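Local coordinates for protein class I phosphodiesterase PDEB1 (Leishmania major, PDB 2R8Q) that belongs to the class I phosphodiesterases and has an all-helical catalytic domain that holds zinc and magnesium ions and a pocket occupied by 3-isobutyl-1-methylxanthine, at residues A58-V63 and N85-C90; S150-T155 and N169-V174; V200-R205 and D237-R242. All coordinates share one frame; numbering follows the deposited sequence.

Contact 1: A58-V63 and N85-C90; sequences AAAGVV and NFILQC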
loop_
_atom_site.group_PDB
_atom_site.type_symbol
_atom_site.label_atom_id
_atom_site.label_comp_id
_atom_site.label_asym_id
_atom_site.label_seq_id
_atom_site.Cartn_x
_atom_site.Cartn_y
_atom_site.Cartn_z
ATOM N N ALA A 58 9.628 -9.388 26.826
ATOM C CA ALA A 58 11.006 -9.859 26.873
ATOM C C ALA A 58 11.634 -9.812 25.476
ATOM O O ALA A 58 12.785 -9.418 25.321
ATOM C CB ALA A 58 11.053 -11.281 27.438
ATOM N N ALA A 59 10.876 -10.214 24.461
ATOM C CA ALA A 59 11.382 -10.197 23.090
ATOM C C ALA A 59 11.690 -8.768 22.644
ATOM O O ALA A 59 12.685 -8.520 21.966
ATOM C CB ALA A 59 10.362 -10.836 22.151
ATOM N N ALA A 60 10.826 -7.833 23.017
ATOM C CA ALA A 60 11.034 -6.430 22.672
ATOM C C ALA A 60 12.293 -5.947 23.391
ATOM O O ALA A 60 13.055 -5.133 22.865
ATOM C CB ALA A 60 9.835 -5.606 23.108
ATOM N N GLY A 61 12.499 -6.460 24.600
ATOM C CA GLY A 61 13.663 -6.083 25.383
ATOM C C GLY A 61 14.953 -6.593 24.773
ATOM O O GLY A 61 15.997 -5.948 24.879
ATOM N N VAL A 62 14.890 -7.763 24.142
ATOM C CA VAL A 62 16.059 -8.338 23.500
ATOM C C VAL A 62 16.536 -7.389 22.409
ATOM O O VAL A 62 17.711 -7.024 22.359
ATOM C CB VAL A 62 15.731 -9.717 22.875
ATOM C CG1 VAL A 62 16.887 -10.204 22.019
ATOM C CG2 VAL A 62 15.431 -10.721 23.985
ATOM N N VAL A 63 15.620 -6.967 21.543
ATOM C CA VAL A 63 16.005 -6.068 20.465
ATOM C C VAL A 63 16.398 -4.678 20.955
ATOM O O VAL A 63 17.319 -4.078 20.406
ATOM C CB VAL A 63 14.894 -5.947 19.393
ATOM C CG1 VAL A 63 14.744 -7.270 18.660
ATOM C CG2 VAL A 63 13.591 -5.542 20.026
ATOM N N ASN A 85 9.881 3.079 21.168
ATOM C CA ASN A 85 8.563 3.281 20.573
ATOM C C ASN A 85 8.496 2.571 19.226
ATOM O O ASN A 85 7.485 1.954 18.892
ATOM C CB ASN A 85 8.261 4.767 20.361
ATOM C CG ASN A 85 7.894 5.483 21.648
ATOM O OD1 ASN A 85 7.450 4.863 22.619
ATOM N ND2 ASN A 85 8.058 6.804 21.652
ATOM N N PHE A 86 9.571 2.671 18.448
ATOM C CA PHE A 86 9.619 2.022 17.134
ATOM C C PHE A 86 9.444 0.511 17.289
ATOM O O PHE A 86 8.631 -0.106 16.600
ATOM C CB PHE A 86 10.953 2.328 16.446
ATOM C CG PHE A 86 11.167 1.568 15.165
ATOM C CD1 PHE A 86 10.493 1.936 14.001
ATOM C CD2 PHE A 86 12.042 0.489 15.125
ATOM C CE1 PHE A 86 10.692 1.235 12.815
ATOM C CE2 PHE A 86 12.249 -0.221 13.942
ATOM C CZ PHE A 86 11.573 0.155 12.788
ATOM N N ILE A 87 10.200 -0.085 18.204
ATOM C CA ILE A 87 10.104 -1.522 18.437
ATOM C C ILE A 87 8.669 -1.903 18.810
ATOM O O ILE A 87 8.123 -2.879 18.294
ATOM C CB ILE A 87 11.069 -1.954 19.560
ATOM C CG1 ILE A 87 12.512 -1.739 19.102
ATOM C CG2 ILE A 87 10.829 -3.414 19.935
ATOM C CD1 ILE A 87 13.543 -1.889 20.208
ATOM N N LEU A 88 8.044 -1.120 19.685
ATOM C CA LEU A 88 6.677 -1.416 20.108
ATOM C C LEU A 88 5.637 -1.165 19.021
ATOM O O LEU A 88 4.616 -1.847 18.977
ATOM C CB LEU A 88 6.327 -0.617 21.368
ATOM C CG LEU A 88 7.120 -1.032 22.611
ATOM C CD1 LEU A 88 6.810 -0.086 23.758
ATOM C CD2 LEU A 88 6.762 -2.470 22.987
ATOM N N GLN A 89 5.884 -0.185 18.153
ATOM C CA GLN A 89 4.952 0.088 17.065
ATOM C C GLN A 89 5.037 -1.071 16.075
ATOM O O GLN A 89 4.035 -1.458 15.473
ATOM C CB GLN A 89 5.290 1.416 16.375
ATOM C CG GLN A 89 4.928 2.656 17.205
ATOM C CD GLN A 89 3.427 2.911 17.286
ATOM O OE1 GLN A 89 2.615 2.089 16.860
ATOM N NE2 GLN A 89 3.053 4.062 17.845
ATOM N N CYS A 90 6.235 -1.628 15.908
ATOM C CA CYS A 90 6.403 -2.774 15.016
ATOM C C CYS A 90 5.676 -3.979 15.619
ATOM O O CYS A 90 4.907 -4.664 14.941
ATOM C CB CYS A 90 7.889 -3.118 14.839
ATOM S SG CYS A 90 8.834 -2.012 13.747
#
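Ile87 and Leu88 of helix 80-92 meet Ala60 and Val63 of helix 55-68, a buried helix-helix packing in the N-terminal part of this all-helical phosphodiesterase domain. The two short segments run mostly antiparallel, 137° between their directions, their axes approaching to 10.1 Å, and Ala60 stands across from Ile87. At the start of the second segment, Asn85 faces elsewhere: its amide is held by Arg24 and by the carbonyl of Ala188. Phe86 likewise turns from helix 55-68 and packs on helices 127-139 and 171-184. Ile87 carries the contact. Its CG2 branch, anti to the backbone N, presses on Val63 CG2 at 3.5 Å, tighter than usual for two methyls, and the same Ile87 methyl also touches Ala60 CB at 4.0 Å. The longer arm of Ile87 runs alongside Val63 in the opposite sense, bringing CD1 within 3.7 Å of Val63 CG2, so one valine methyl meets both branches of the isoleucine. Ile87 and Val63 also both lean on helix 102-118, through Phe102 and Val106 respectively. Leu88 adds a lighter touch, its CD2 reaching Ala60 CB at 4.4 Å. One turn after Phe86, Cys90 places its SG over one face of the Phe86 ring, 3.6 Å above the plane and toward the rim.

Contact 2: S150-T155 and N169-V174; sequences SFYLKT and NSVLEV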
loop_
_atom_site.group_PDB
_atom_site.type_symbol
_atom_site.label_atom_id
_atom_site.label_comp_id
_atom_site.label_asym_id
_atom_site.label_seq_id
_atom_site.Cartn_x
_atom_site.Cartn_y
_atom_site.Cartn_z
ATOM N N SER A 150 1.315 -16.577 -3.028
ATOM C CA SER A 150 0.533 -17.441 -3.907
ATOM C C SER A 150 -0.925 -17.536 -3.470
ATOM O O SER A 150 -1.834 -17.557 -4.304
ATOM C CB SER A 150 1.147 -18.841 -3.951
ATOM O OG SER A 150 0.389 -19.694 -4.793
ATOM N N PHE A 151 -1.147 -17.590 -2.162
ATOM C CA PHE A 151 -2.494 -17.691 -1.616
ATOM C C PHE A 151 -3.386 -16.557 -2.107
ATOM O O PHE A 151 -4.526 -16.788 -2.524
ATOM C CB PHE A 151 -2.430 -17.689 -0.084
ATOM C CG PHE A 151 -3.772 -17.794 0.586
ATOM C CD1 PHE A 151 -4.535 -16.655 0.829
ATOM C CD2 PHE A 151 -4.262 -19.031 0.992
ATOM C CE1 PHE A 151 -5.770 -16.749 1.474
ATOM C CE2 PHE A 151 -5.491 -19.138 1.634
ATOM C CZ PHE A 151 -6.249 -17.989 1.878
ATOM N N TYR A 152 -2.867 -15.332 -2.073
ATOM C CA TYR A 152 -3.646 -14.182 -2.511
ATOM C C TYR A 152 -4.063 -14.280 -3.972
ATOM O O TYR A 152 -5.153 -13.848 -4.348
ATOM C CB TYR A 152 -2.861 -12.893 -2.272
ATOM C CG TYR A 152 -2.645 -12.608 -0.807
ATOM C CD1 TYR A 152 -1.457 -12.970 -0.171
ATOM C CD2 TYR A 152 -3.646 -12.013 -0.044
ATOM C CE1 TYR A 152 -1.275 -12.745 1.189
ATOM C CE2 TYR A 152 -3.476 -11.785 1.317
ATOM C CZ TYR A 152 -2.289 -12.153 1.928
ATOM O OH TYR A 152 -2.126 -11.935 3.277
ATOM N N LEU A 153 -3.198 -14.862 -4.793
ATOM C CA LEU A 153 -3.494 -15.011 -6.209
ATOM C C LEU A 153 -4.477 -16.156 -6.448
ATOM O O LEU A 153 -5.451 -16.005 -7.186
ATOM C CB LEU A 153 -2.199 -15.261 -6.987
ATOM C CG LEU A 153 -1.138 -14.163 -6.885
ATOM C CD1 LEU A 153 0.099 -14.572 -7.671
ATOM C CD2 LEU A 153 -1.697 -12.849 -7.418
ATOM N N LYS A 154 -4.225 -17.294 -5.809
ATOM C CA LYS A 154 -5.079 -18.473 -5.962
ATOM C C LYS A 154 -6.526 -18.279 -5.518
ATOM O O LYS A 154 -7.442 -18.870 -6.094
ATOM C CB LYS A 154 -4.501 -19.655 -5.178
ATOM C CG LYS A 154 -3.158 -20.161 -5.659
ATOM C CD LYS A 154 -2.705 -21.334 -4.797
ATOM C CE LYS A 154 -1.388 -21.916 -5.280
ATOM N NZ LYS A 154 -0.909 -22.999 -4.375
ATOM N N THR A 155 -6.732 -17.459 -4.494
ATOM C CA THR A 155 -8.066 -17.234 -3.950
ATOM C C THR A 155 -8.780 -15.976 -4.434
ATOM O O THR A 155 -9.824 -15.610 -3.893
ATOM C CB THR A 155 -8.017 -17.186 -2.413
ATOM O OG1 THR A 155 -7.164 -16.109 -2.000
ATOM C CG2 THR A 155 -7.469 -18.496 -1.857
ATOM N N ASN A 169 4.221 -8.563 -8.341
ATOM C CA ASN A 169 3.841 -9.848 -7.766
ATOM C C ASN A 169 4.238 -10.045 -6.301
ATOM O O ASN A 169 3.893 -11.060 -5.695
ATOM C CB ASN A 169 4.425 -10.984 -8.608
ATOM C CG ASN A 169 3.908 -12.346 -8.187
ATOM O OD1 ASN A 169 2.700 -12.578 -8.151
ATOM N ND2 ASN A 169 4.823 -13.256 -7.871
ATOM N N SER A 170 4.961 -9.085 -5.733
ATOM C CA SER A 170 5.369 -9.186 -4.335
ATOM C C SER A 170 4.294 -8.557 -3.458
ATOM O O SER A 170 4.504 -7.505 -2.853
ATOM C CB SER A 170 6.706 -8.474 -4.113
ATOM O OG SER A 170 7.729 -9.075 -4.888
ATOM N N VAL A 171 3.144 -9.222 -3.408
ATOM C CA VAL A 171 1.984 -8.781 -2.640
ATOM C C VAL A 171 2.319 -8.385 -1.205
ATOM O O VAL A 171 2.103 -7.246 -0.790
ATOM C CB VAL A 171 0.912 -9.895 -2.591
ATOM C CG1 VAL A 171 -0.341 -9.379 -1.910
ATOM C CG2 VAL A 171 0.605 -10.390 -4.004
ATOM N N LEU A 172 2.844 -9.343 -0.450
ATOM C CA LEU A 172 3.192 -9.121 0.945
ATOM C C LEU A 172 4.298 -8.100 1.177
ATOM O O LEU A 172 4.157 -7.204 2.009
ATOM C CB LEU A 172 3.606 -10.448 1.587
ATOM C CG LEU A 172 2.483 -11.418 1.945
ATOM C CD1 LEU A 172 3.039 -12.825 2.075
ATOM C CD2 LEU A 172 1.824 -10.969 3.232
ATOM N N GLU A 173 5.399 -8.234 0.444
ATOM C CA GLU A 173 6.535 -7.341 0.638
ATOM C C GLU A 173 6.245 -5.851 0.425
ATOM O O GLU A 173 6.751 -5.009 1.169
ATOM C CB GLU A 173 7.711 -7.809 -0.223
ATOM C CG GLU A 173 8.277 -9.185 0.182
ATOM C CD GLU A 173 7.369 -10.354 -0.181
ATOM O OE1 GLU A 173 6.562 -10.210 -1.118
ATOM O OE2 GLU A 173 7.473 -11.425 0.456
ATOM N N VAL A 174 5.425 -5.510 -0.562
ATOM C CA VAL A 174 5.096 -4.104 -0.768
ATOM C C VAL A 174 4.256 -3.640 0.425
ATOM O O VAL A 174 4.414 -2.517 0.907
ATOM C CB VAL A 174 4.314 -3.895 -2.085
ATOM C CG1 VAL A 174 3.817 -2.450 -2.182
ATOM C CG2 VAL A 174 5.218 -4.209 -3.269
#
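Tyr152, near the end of helix 149-154, lays its ring against Val171 and Leu172 in the first turn of helix 171-184, an apolar joint between two helices of the phosphodiesterase domain. Val171 brings its CG1 methyl, anti to the backbone N at chi1 -174°, over one face of the ring, 4.1 Å from Tyr152 CG. Leu172 crosses the tyrosine at about a right angle: its CG lies 4.1 Å from Tyr152 CE1, and its CD2 keeps the same distance from Tyr152 OH. Leu159 of helix 158-166, in the connection between the two segments, packs on both Tyr152 and Val171 and joins the cluster. The side chain of Leu172 is also about 6 Å from the magnesium ion and about 9 Å from 3-isobutyl-1-methylxanthine.

A mixed contact lies at the exposed margin, where Leu153 CD1 comes 3.3 Å from Asn169 OD1, a methyl against an amide oxygen.

Within each segment the hydrogen bonds are local. Where helix 149-154 ends, Phe151 O takes two donors from opposite faces of its plane, Thr155 N and Thr155 OG1, the hydroxyl at 2.8 Å; the Thr155 CG2 methyl then sits over the centre of the Phe151 ring. On the other side Ser170, at the N-cap position, is the centre of an inverse gamma turn, and its OG is bonded to Asp215. A polar tie between the two helices comes from Asn149, the first residue of helix 149-154, which accepts from Leu172 N through OD1 and gives from ND2 to Glu173 OE1.

The chemistry thus implies a joint in which carbon surfaces set the fit between the segments, while the two bonds of Asn149 probably anchor the start of helix 171-184.

Contact 3: V200-R205 and D237-R242; sequences VAYAYR and DNDTHR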
loop_
_atom_site.group_PDB
_atom_site.type_symbol
_atom_site.label_atom_id
_atom_site.label_comp_id
_atom_site.label_asym_id
_atom_site.label_seq_id
_atom_site.Cartn_x
_atom_site.Cartn_y
_atom_site.Cartn_z
ATOM N N VAL A 200 18.422 10.296 4.941
ATOM C CA VAL A 200 17.089 9.748 5.182
ATOM C C VAL A 200 16.578 9.093 3.903
ATOM O O VAL A 200 16.048 7.985 3.935
ATOM C CB VAL A 200 16.082 10.839 5.628
ATOM C CG1 VAL A 200 14.670 10.270 5.650
ATOM C CG2 VAL A 200 16.445 11.344 7.016
ATOM N N ALA A 201 16.745 9.774 2.775
ATOM C CA ALA A 201 16.297 9.221 1.501
ATOM C C ALA A 201 17.079 7.948 1.192
ATOM O O ALA A 201 16.523 6.969 0.685
ATOM C CB ALA A 201 16.495 10.243 0.390
ATOM N N TYR A 202 18.373 7.972 1.496
ATOM C CA TYR A 202 19.241 6.821 1.263
ATOM C C TYR A 202 18.768 5.646 2.118
ATOM O O TYR A 202 18.670 4.509 1.648
ATOM C CB TYR A 202 20.685 7.177 1.635
ATOM C CG TYR A 202 21.703 6.123 1.261
ATOM C CD1 TYR A 202 22.239 6.066 -0.026
ATOM C CD2 TYR A 202 22.133 5.179 2.196
ATOM C CE1 TYR A 202 23.179 5.097 -0.371
ATOM C CE2 TYR A 202 23.068 4.207 1.862
ATOM C CZ TYR A 202 23.588 4.172 0.577
ATOM O OH TYR A 202 24.520 3.216 0.242
ATOM N N ALA A 203 18.474 5.940 3.380
ATOM C CA ALA A 203 18.012 4.927 4.324
ATOM C C ALA A 203 16.701 4.283 3.885
ATOM O O ALA A 203 16.553 3.063 3.954
ATOM C CB ALA A 203 17.859 5.542 5.709
ATOM N N TYR A 204 15.742 5.096 3.443
ATOM C CA TYR A 204 14.465 4.549 3.002
ATOM C C TYR A 204 14.623 3.641 1.788
ATOM O O TYR A 204 13.992 2.587 1.710
ATOM C CB TYR A 204 13.465 5.665 2.677
ATOM C CG TYR A 204 12.655 6.124 3.867
ATOM C CD1 TYR A 204 12.968 7.304 4.538
ATOM C CD2 TYR A 204 11.564 5.376 4.320
ATOM C CE1 TYR A 204 12.215 7.732 5.631
ATOM C CE2 TYR A 204 10.805 5.793 5.412
ATOM C CZ TYR A 204 11.135 6.975 6.060
ATOM O OH TYR A 204 10.375 7.409 7.121
ATOM N N ARG A 205 15.458 4.042 0.836
ATOM C CA ARG A 205 15.642 3.209 -0.339
ATOM C C ARG A 205 16.297 1.885 0.040
ATOM O O ARG A 205 15.947 0.839 -0.497
ATOM C CB ARG A 205 16.473 3.937 -1.400
ATOM C CG ARG A 205 16.610 3.145 -2.697
ATOM C CD ARG A 205 15.255 2.621 -3.157
ATOM N NE ARG A 205 15.345 1.757 -4.331
ATOM C CZ ARG A 205 15.342 2.194 -5.585
ATOM N NH1 ARG A 205 15.248 3.495 -5.838
ATOM N NH2 ARG A 205 15.427 1.329 -6.585
ATOM N N ASP A 237 33.648 0.619 -2.248
ATOM C CA ASP A 237 33.273 1.996 -2.535
ATOM C C ASP A 237 32.071 2.088 -3.470
ATOM O O ASP A 237 31.550 3.176 -3.709
ATOM C CB ASP A 237 34.463 2.772 -3.125
ATOM C CG ASP A 237 34.918 2.233 -4.469
ATOM O OD1 ASP A 237 35.893 2.787 -5.027
ATOM O OD2 ASP A 237 34.309 1.266 -4.973
ATOM N N ASN A 238 31.615 0.945 -3.976
ATOM C CA ASN A 238 30.471 0.917 -4.893
ATOM C C ASN A 238 29.161 0.745 -4.116
ATOM O O ASN A 238 28.902 -0.318 -3.552
ATOM C CB ASN A 238 30.647 -0.231 -5.894
ATOM C CG ASN A 238 29.582 -0.237 -6.976
ATOM O OD1 ASN A 238 28.402 -0.015 -6.702
ATOM N ND2 ASN A 238 29.993 -0.516 -8.213
ATOM N N ASP A 239 28.340 1.793 -4.089
ATOM C CA ASP A 239 27.068 1.752 -3.362
ATOM C C ASP A 239 26.145 0.604 -3.771
ATOM O O ASP A 239 25.429 0.054 -2.932
ATOM C CB ASP A 239 26.295 3.063 -3.534
ATOM C CG ASP A 239 27.037 4.267 -2.995
ATOM O OD1 ASP A 239 28.031 4.096 -2.257
ATOM O OD2 ASP A 239 26.606 5.395 -3.310
ATOM N N THR A 240 26.136 0.249 -5.052
ATOM C CA THR A 240 25.263 -0.832 -5.501
ATOM C C THR A 240 25.763 -2.181 -5.014
ATOM O O THR A 240 24.972 -3.083 -4.762
ATOM C CB THR A 240 25.137 -0.877 -7.037
ATOM O OG1 THR A 240 26.384 -1.293 -7.613
ATOM C CG2 THR A 240 24.744 0.495 -7.571
ATOM N N HIS A 241 27.078 -2.324 -4.892
ATOM C CA HIS A 241 27.641 -3.571 -4.399
ATOM C C HIS A 241 27.229 -3.760 -2.946
ATOM O O HIS A 241 26.794 -4.845 -2.543
ATOM C CB HIS A 241 29.167 -3.552 -4.496
ATOM C CG HIS A 241 29.686 -3.832 -5.871
ATOM N ND1 HIS A 241 31.010 -4.123 -6.119
ATOM C CD2 HIS A 241 29.057 -3.885 -7.069
ATOM C CE1 HIS A 241 31.175 -4.345 -7.411
ATOM N NE2 HIS A 241 30.004 -4.207 -8.010
ATOM N N ARG A 242 27.364 -2.700 -2.156
ATOM C CA ARG A 242 27.003 -2.779 -0.752
ATOM C C ARG A 242 25.499 -2.990 -0.594
ATOM O O ARG A 242 25.055 -3.656 0.345
ATOM C CB ARG A 242 27.466 -1.521 -0.005
ATOM C CG ARG A 242 28.968 -1.277 -0.108
ATOM C CD ARG A 242 29.456 -0.342 0.989
ATOM N NE ARG A 242 28.618 0.848 1.077
ATOM C CZ ARG A 242 28.653 1.863 0.219
ATOM N NH1 ARG A 242 29.502 1.855 -0.803
ATOM N NH2 ARG A 242 27.816 2.879 0.368
#
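Tyr202 of helix 197-212 reaches across to Asp239 and Arg242 in the N-terminal turn of helix 239-254, a slight, partly buried meeting of two helices in the all-helical phosphodiesterase domain. From its CB, which points toward the partner segment, the side chain leaves with CG anti to the backbone N (chi1 -172°), and this carries the ring toward helix 239-254. On its way the ring makes a cation-pi contact with Arg243. At the tip, Tyr202 OH lies 3.3 Å from Arg242 NH2 and 4.2 Å from Asp239 CB; it is hydrogen-bonded to Glu129 OE2. The ring and guanidinium planes are only 19° apart, although the two side chains cross at about a right angle. Glu129 also takes a salt bridge from Arg242 NE, so one carboxylate ties tyrosine and arginine together. Arg242 is further fixed within its own turn, where NH1 and NH2 both grip Asp239 OD1, the latter at 2.9 Å from above the carboxylate plane. Just before the helix, Asn238 serves as N-cap: its OD1 accepts from His241 N at 3.2 Å and, from the same face, from Thr240 OG1 at 2.6 Å.

Contact 1 is fully buried and made of aliphatic side chains alone. Contact 2 keeps a buried apolar centre but adds an exposed margin and lies near the magnesium ion, whereas contact 3 is a partly buried meeting of polar ends, tied mainly through Glu129. The three do not touch; their centres lie 26 to 27 Å apart and they follow one another in the chain. No two of them share a helix, yet helix 171-184, whose first turn forms part of contact 2, sends Ile183 near its other end to Phe86 and Cys90 of contact 1, and is followed in the chain by helix 197-212 of contact 3. Segments of contacts 2 and 3 also pack on the second subunit.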